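Local coordinates for protein DNA polymerase (Pyrobaculum calidifontis, PDB 5MDN) that probably catalyses template-directed DNA synthesis, adding deoxyribonucleotides from their triphosphates to a growing strand, as a family B replicative polymerase, at residues A368-R380 and M510-R524. Residues are numbered along the deposited sequence; the frame is centred on the assembly and turned at random.
Sequences ASVGNRVEWMLLR and MANAMYGYLGWVGAR
Glu375 reaches from helix 370-380 to Tyr517 and Arg524 with its whole carboxylate. Its CG stands anti to the backbone N (chi1 -160°), and the chain runs on extended, which carries the acid to the hydroxyl edge of the Tyr517 ring. Glu375 OE2 accepts two hydrogen bonds. Tyr517 OH donates to the anti lone pair of Glu375 OE2 at 2.5 Å. Arg524 N approaches Glu375 OE2 almost end-on to the C-O bond at 2.8 Å, with an N-H...O angle of 168°. The carboxylate lies at the ring edge, its plane perpendicular to the ring. Glu375 OE1 forms a salt bridge to Arg524 NE at 2.9 Å. This buried charge is matched by a guanidinium and two donors, which probably helps keep the acid ionised.

The Tyr517 side chain is a knob in a hole formed by Gly371, Val374, Glu375 and Leu378. Val374 CG1 lies over one ring face, 3.9 Å from Tyr517 CG. Val374 CG2 turns toward Ala513 CB at 3.6 Å and Met510 CE. A phenylalanine in place of Tyr517 would probably leave Glu375 OE2 with one donor fewer in a buried setting. Met510, bent at chi2 and chi3, brings its CE to 3.8 Å from Met377 CE. Trp520 places CZ3 3.7 Å from Gly371 C.

The axes of helices 370-380 and 514-519 cross at -96°, with a closest approach of 9.2 Å. Ser369 OG caps the first helix by accepting from Asn372 N. Helix 370-384 here packs against a segment whose Asn512, Tyr515 and Gly516 are consistent with the Kx3NSxYG motif of family B polymerases.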
loop_
_atom_site.group_PDB
_atom_site.type_symbol
_atom_site.label_atom_id
_atom_site.label_comp_id
_atom_site.label_asym_id
_atom_site.label_seq_id
_atom_site.Cartn_x
_atom_site.Cartn_y
_atom_site.Cartn_z
ATOM N N ALA A 368 -5.590 1.781 0.314
ATOM C CA ALA A 368 -6.273 0.732 -0.425
ATOM C C ALA A 368 -5.271 -0.214 -1.078
ATOM O O ALA A 368 -4.131 0.152 -1.373
ATOM C CB ALA A 368 -7.187 1.341 -1.488
ATOM N N SER A 369 -5.710 -1.449 -1.306
ATOM C CA SER A 369 -4.877 -2.421 -1.993
ATOM C C SER A 369 -4.838 -2.114 -3.488
ATOM O O SER A 369 -5.666 -1.366 -4.019
ATOM C CB SER A 369 -5.385 -3.845 -1.754
ATOM O OG SER A 369 -6.683 -4.032 -2.289
ATOM N N VAL A 370 -3.838 -2.691 -4.161
ATOM C CA VAL A 370 -3.654 -2.446 -5.591
ATOM C C VAL A 370 -4.920 -2.795 -6.364
ATOM O O VAL A 370 -5.374 -2.031 -7.225
ATOM C CB VAL A 370 -2.434 -3.222 -6.117
ATOM C CG1 VAL A 370 -2.240 -2.958 -7.600
ATOM C CG2 VAL A 370 -1.190 -2.833 -5.330
ATOM N N GLY A 371 -5.509 -3.958 -6.067
ATOM C CA GLY A 371 -6.747 -4.340 -6.726
ATOM C C GLY A 371 -7.906 -3.451 -6.331
ATOM O O GLY A 371 -8.751 -3.110 -7.161
ATOM N N ASN A 372 -7.971 -3.077 -5.056
ATOM C CA ASN A 372 -8.996 -2.131 -4.642
ATOM C C ASN A 372 -8.831 -0.793 -5.368
ATOM O O ASN A 372 -9.823 -0.181 -5.777
ATOM C CB ASN A 372 -8.987 -1.985 -3.113
ATOM C CG ASN A 372 -10.161 -1.172 -2.593
ATOM O OD1 ASN A 372 -11.153 -1.696 -2.081
ATOM N ND2 ASN A 372 -10.033 0.132 -2.706
ATOM N N ARG A 373 -7.589 -0.339 -5.565
ATOM C CA ARG A 373 -7.354 0.912 -6.288
ATOM C C ARG A 373 -7.799 0.803 -7.746
ATOM O O ARG A 373 -8.407 1.733 -8.290
ATOM C CB ARG A 373 -5.872 1.288 -6.196
ATOM C CG ARG A 373 -5.554 2.748 -6.475
ATOM C CD ARG A 373 -4.056 3.002 -6.381
ATOM N NE ARG A 373 -3.518 2.689 -5.057
ATOM C CZ ARG A 373 -2.542 1.814 -4.836
ATOM N NH1 ARG A 373 -1.992 1.169 -5.854
ATOM N NH2 ARG A 373 -2.107 1.590 -3.602
ATOM N N VAL A 374 -7.493 -0.324 -8.398
ATOM C CA VAL A 374 -7.851 -0.507 -9.804
ATOM C C VAL A 374 -9.364 -0.601 -9.966
ATOM O O VAL A 374 -9.932 -0.088 -10.938
ATOM C CB VAL A 374 -7.148 -1.762 -10.357
ATOM C CG1 VAL A 374 -7.721 -2.170 -11.709
ATOM C CG2 VAL A 374 -5.651 -1.536 -10.452
ATOM N N GLU A 375 -10.043 -1.235 -9.008
ATOM C CA GLU A 375 -11.486 -1.412 -9.122
ATOM C C GLU A 375 -12.234 -0.089 -9.010
ATOM O O GLU A 375 -13.273 0.088 -9.655
ATOM C CB GLU A 375 -11.967 -2.402 -8.066
ATOM C CG GLU A 375 -13.306 -3.023 -8.374
ATOM C CD GLU A 375 -13.517 -4.317 -7.618
ATOM O OE1 GLU A 375 -13.696 -4.264 -6.383
ATOM O OE2 GLU A 375 -13.498 -5.388 -8.259
ATOM N N TRP A 376 -11.728 0.850 -8.209
ATOM C CA TRP A 376 -12.326 2.179 -8.158
ATOM C C TRP A 376 -12.079 2.974 -9.433
ATOM O O TRP A 376 -12.856 3.884 -9.742
ATOM C CB TRP A 376 -11.803 2.954 -6.947
ATOM C CG TRP A 376 -12.524 2.615 -5.682
ATOM C CD1 TRP A 376 -12.012 1.982 -4.585
ATOM C CD2 TRP A 376 -13.900 2.879 -5.386
ATOM N NE1 TRP A 376 -12.985 1.842 -3.624
ATOM C CE2 TRP A 376 -14.152 2.386 -4.091
ATOM C CE3 TRP A 376 -14.942 3.490 -6.090
ATOM C CZ2 TRP A 376 -15.404 2.484 -3.486
ATOM C CZ3 TRP A 376 -16.183 3.585 -5.489
ATOM C CH2 TRP A 376 -16.404 3.085 -4.202
ATOM N N MET A 377 -11.015 2.658 -10.172
ATOM C CA MET A 377 -10.830 3.250 -11.493
ATOM C C MET A 377 -11.839 2.690 -12.487
ATOM O O MET A 377 -12.479 3.445 -13.228
ATOM C CB MET A 377 -9.403 3.007 -11.985
ATOM C CG MET A 377 -9.052 3.770 -13.253
ATOM S SD MET A 377 -7.315 3.610 -13.707
ATOM C CE MET A 377 -7.224 1.854 -14.036
ATOM N N LEU A 378 -11.982 1.361 -12.526
ATOM C CA LEU A 378 -12.890 0.737 -13.484
ATOM C C LEU A 378 -14.338 1.145 -13.240
ATOM O O LEU A 378 -15.113 1.263 -14.195
ATOM C CB LEU A 378 -12.745 -0.784 -13.433
ATOM C CG LEU A 378 -11.380 -1.323 -13.869
ATOM C CD1 LEU A 378 -11.339 -2.838 -13.771
ATOM C CD2 LEU A 378 -11.043 -0.861 -15.280
ATOM N N LEU A 379 -14.722 1.362 -11.977
ATOM C CA LEU A 379 -16.057 1.881 -11.693
ATOM C C LEU A 379 -16.250 3.259 -12.307
ATOM O O LEU A 379 -17.331 3.578 -12.814
ATOM C CB LEU A 379 -16.298 1.951 -10.187
ATOM C CG LEU A 379 -16.504 0.677 -9.378
ATOM C CD1 LEU A 379 -16.739 1.062 -7.933
ATOM C CD2 LEU A 379 -17.667 -0.123 -9.921
ATOM N N ARG A 380 -15.208 4.092 -12.269
ATOM C CA ARG A 380 -15.296 5.420 -12.865
ATOM C C ARG A 380 -15.416 5.328 -14.381
ATOM O O ARG A 380 -16.226 6.034 -14.990
ATOM C CB ARG A 380 -14.078 6.254 -12.464
ATOM C CG ARG A 380 -14.276 7.756 -12.572
ATOM C CD ARG A 380 -13.069 8.503 -12.030
ATOM N NE ARG A 380 -13.137 8.684 -10.582
ATOM C CZ ARG A 380 -13.484 9.822 -9.988
ATOM N NH1 ARG A 380 -13.793 10.885 -10.717
ATOM N NH2 ARG A 380 -13.519 9.900 -8.665
ATOM N N MET A 510 -1.098 1.868 -13.077
ATOM C CA MET A 510 -2.494 1.442 -13.099
ATOM C C MET A 510 -2.780 0.539 -14.294
ATOM O O MET A 510 -3.542 -0.428 -14.180
ATOM C CB MET A 510 -3.411 2.662 -13.107
ATOM C CG MET A 510 -3.284 3.523 -11.858
ATOM S SD MET A 510 -3.756 2.671 -10.339
ATOM C CE MET A 510 -5.401 2.105 -10.758
ATOM N N ALA A 511 -2.187 0.842 -15.451
ATOM C CA ALA A 511 -2.339 -0.023 -16.618
ATOM C C ALA A 511 -1.736 -1.400 -16.365
ATOM O O ALA A 511 -2.361 -2.428 -16.654
ATOM C CB ALA A 511 -1.700 0.635 -17.840
ATOM N N ASN A 512 -0.512 -1.443 -15.830
ATOM C CA ASN A 512 0.154 -2.717 -15.587
ATOM C C ASN A 512 -0.438 -3.475 -14.403
ATOM O O ASN A 512 -0.184 -4.676 -14.264
ATOM C CB ASN A 512 1.650 -2.492 -15.362
ATOM C CG ASN A 512 2.336 -1.895 -16.573
ATOM O OD1 ASN A 512 1.803 -1.932 -17.683
ATOM N ND2 ASN A 512 3.529 -1.347 -16.371
ATOM N N ALA A 513 -1.212 -2.806 -13.548
ATOM C CA ALA A 513 -1.864 -3.482 -12.434
ATOM C C ALA A 513 -3.089 -4.282 -12.859
ATOM O O ALA A 513 -3.575 -5.103 -12.073
ATOM C CB ALA A 513 -2.265 -2.465 -11.365
ATOM N N MET A 514 -3.608 -4.039 -14.067
ATOM C CA MET A 514 -4.815 -4.717 -14.537
ATOM C C MET A 514 -4.685 -6.235 -14.452
ATOM O O MET A 514 -5.601 -6.923 -13.985
ATOM C CB MET A 514 -5.121 -4.289 -15.972
ATOM C CG MET A 514 -6.548 -4.558 -16.416
ATOM S SD MET A 514 -7.728 -3.472 -15.595
ATOM C CE MET A 514 -7.043 -1.869 -16.010
ATOM N N TYR A 515 -3.554 -6.774 -14.921
ATOM C CA TYR A 515 -3.381 -8.224 -14.991
ATOM C C TYR A 515 -3.517 -8.877 -13.619
ATOM O O TYR A 515 -4.160 -9.926 -13.485
ATOM C CB TYR A 515 -2.025 -8.550 -15.616
ATOM C CG TYR A 515 -1.619 -10.002 -15.515
ATOM C CD1 TYR A 515 -2.283 -10.984 -16.239
ATOM C CD2 TYR A 515 -0.555 -10.386 -14.713
ATOM C CE1 TYR A 515 -1.906 -12.313 -16.152
ATOM C CE2 TYR A 515 -0.169 -11.707 -14.620
ATOM C CZ TYR A 515 -0.846 -12.667 -15.340
ATOM O OH TYR A 515 -0.452 -13.980 -15.239
ATOM N N GLY A 516 -2.913 -8.279 -12.591
ATOM C CA GLY A 516 -3.084 -8.800 -11.244
ATOM C C GLY A 516 -4.522 -8.725 -10.765
ATOM O O GLY A 516 -4.995 -9.608 -10.045
ATOM N N TYR A 517 -5.234 -7.663 -11.150
ATOM C CA TYR A 517 -6.613 -7.485 -10.706
ATOM C C TYR A 517 -7.535 -8.538 -11.307
ATOM O O TYR A 517 -8.377 -9.115 -10.607
ATOM C CB TYR A 517 -7.099 -6.080 -11.064
ATOM C CG TYR A 517 -8.597 -5.909 -10.949
ATOM C CD1 TYR A 517 -9.196 -5.664 -9.721
ATOM C CD2 TYR A 517 -9.411 -5.993 -12.070
ATOM C CE1 TYR A 517 -10.567 -5.509 -9.615
ATOM C CE2 TYR A 517 -10.780 -5.841 -11.973
ATOM C CZ TYR A 517 -11.353 -5.598 -10.744
ATOM O OH TYR A 517 -12.716 -5.446 -10.643
ATOM N N LEU A 518 -7.402 -8.797 -12.609
ATOM C CA LEU A 518 -8.327 -9.690 -13.298
ATOM C C LEU A 518 -8.163 -11.149 -12.893
ATOM O O LEU A 518 -9.016 -11.967 -13.251
ATOM C CB LEU A 518 -8.161 -9.548 -14.810
ATOM C CG LEU A 518 -8.453 -8.152 -15.364
ATOM C CD1 LEU A 518 -7.944 -8.015 -16.787
ATOM C CD2 LEU A 518 -9.940 -7.847 -15.290
ATOM N N GLY A 519 -7.103 -11.492 -12.165
ATOM C CA GLY A 519 -6.948 -12.833 -11.632
ATOM C C GLY A 519 -7.509 -12.961 -10.233
ATOM O O GLY A 519 -7.837 -14.060 -9.776
ATOM N N TRP A 520 -7.614 -11.827 -9.543
ATOM C CA TRP A 520 -8.187 -11.756 -8.204
ATOM C C TRP A 520 -9.630 -12.243 -8.235
ATOM O O TRP A 520 -10.510 -11.550 -8.754
ATOM C CB TRP A 520 -8.085 -10.320 -7.677
ATOM C CG TRP A 520 -8.793 -10.046 -6.385
ATOM C CD1 TRP A 520 -9.071 -10.936 -5.385
ATOM C CD2 TRP A 520 -9.299 -8.780 -5.948
ATOM N NE1 TRP A 520 -9.725 -10.300 -4.356
ATOM C CE2 TRP A 520 -9.877 -8.976 -4.678
ATOM C CE3 TRP A 520 -9.322 -7.500 -6.509
ATOM C CZ2 TRP A 520 -10.471 -7.939 -3.962
ATOM C CZ3 TRP A 520 -9.913 -6.472 -5.797
ATOM C CH2 TRP A 520 -10.478 -6.697 -4.537
ATOM N N VAL A 521 -9.871 -13.445 -7.702
ATOM C CA VAL A 521 -11.181 -14.084 -7.811
ATOM C C VAL A 521 -12.282 -13.204 -7.231
ATOM O O VAL A 521 -13.422 -13.223 -7.712
ATOM C CB VAL A 521 -11.142 -15.471 -7.134
ATOM C CG1 VAL A 521 -12.526 -16.109 -7.107
ATOM C CG2 VAL A 521 -10.152 -16.380 -7.846
ATOM N N GLY A 522 -11.964 -12.403 -6.217
ATOM C CA GLY A 522 -12.951 -11.516 -5.633
ATOM C C GLY A 522 -13.011 -10.159 -6.304
ATOM O O GLY A 522 -13.094 -9.129 -5.629
ATOM N N ALA A 523 -12.978 -10.145 -7.632
ATOM C CA ALA A 523 -13.043 -8.916 -8.407
ATOM C C ALA A 523 -14.360 -8.836 -9.168
ATOM O O ALA A 523 -14.962 -9.854 -9.520
ATOM C CB ALA A 523 -11.872 -8.814 -9.387
ATOM N N ARG A 524 -14.799 -7.601 -9.411
ATOM C CA ARG A 524 -16.059 -7.372 -10.109
ATOM C C ARG A 524 -15.991 -7.884 -11.542
ATOM O O ARG A 524 -16.889 -8.599 -12.004
ATOM C CB ARG A 524 -16.389 -5.883 -10.062
ATOM C CG ARG A 524 -16.634 -5.459 -8.639
ATOM C CD ARG A 524 -16.731 -3.969 -8.401
ATOM N NE ARG A 524 -16.451 -3.723 -6.986
ATOM C CZ ARG A 524 -16.863 -2.672 -6.290
ATOM N NH1 ARG A 524 -17.610 -1.742 -6.861
ATOM N NH2 ARG A 524 -16.535 -2.564 -5.008
#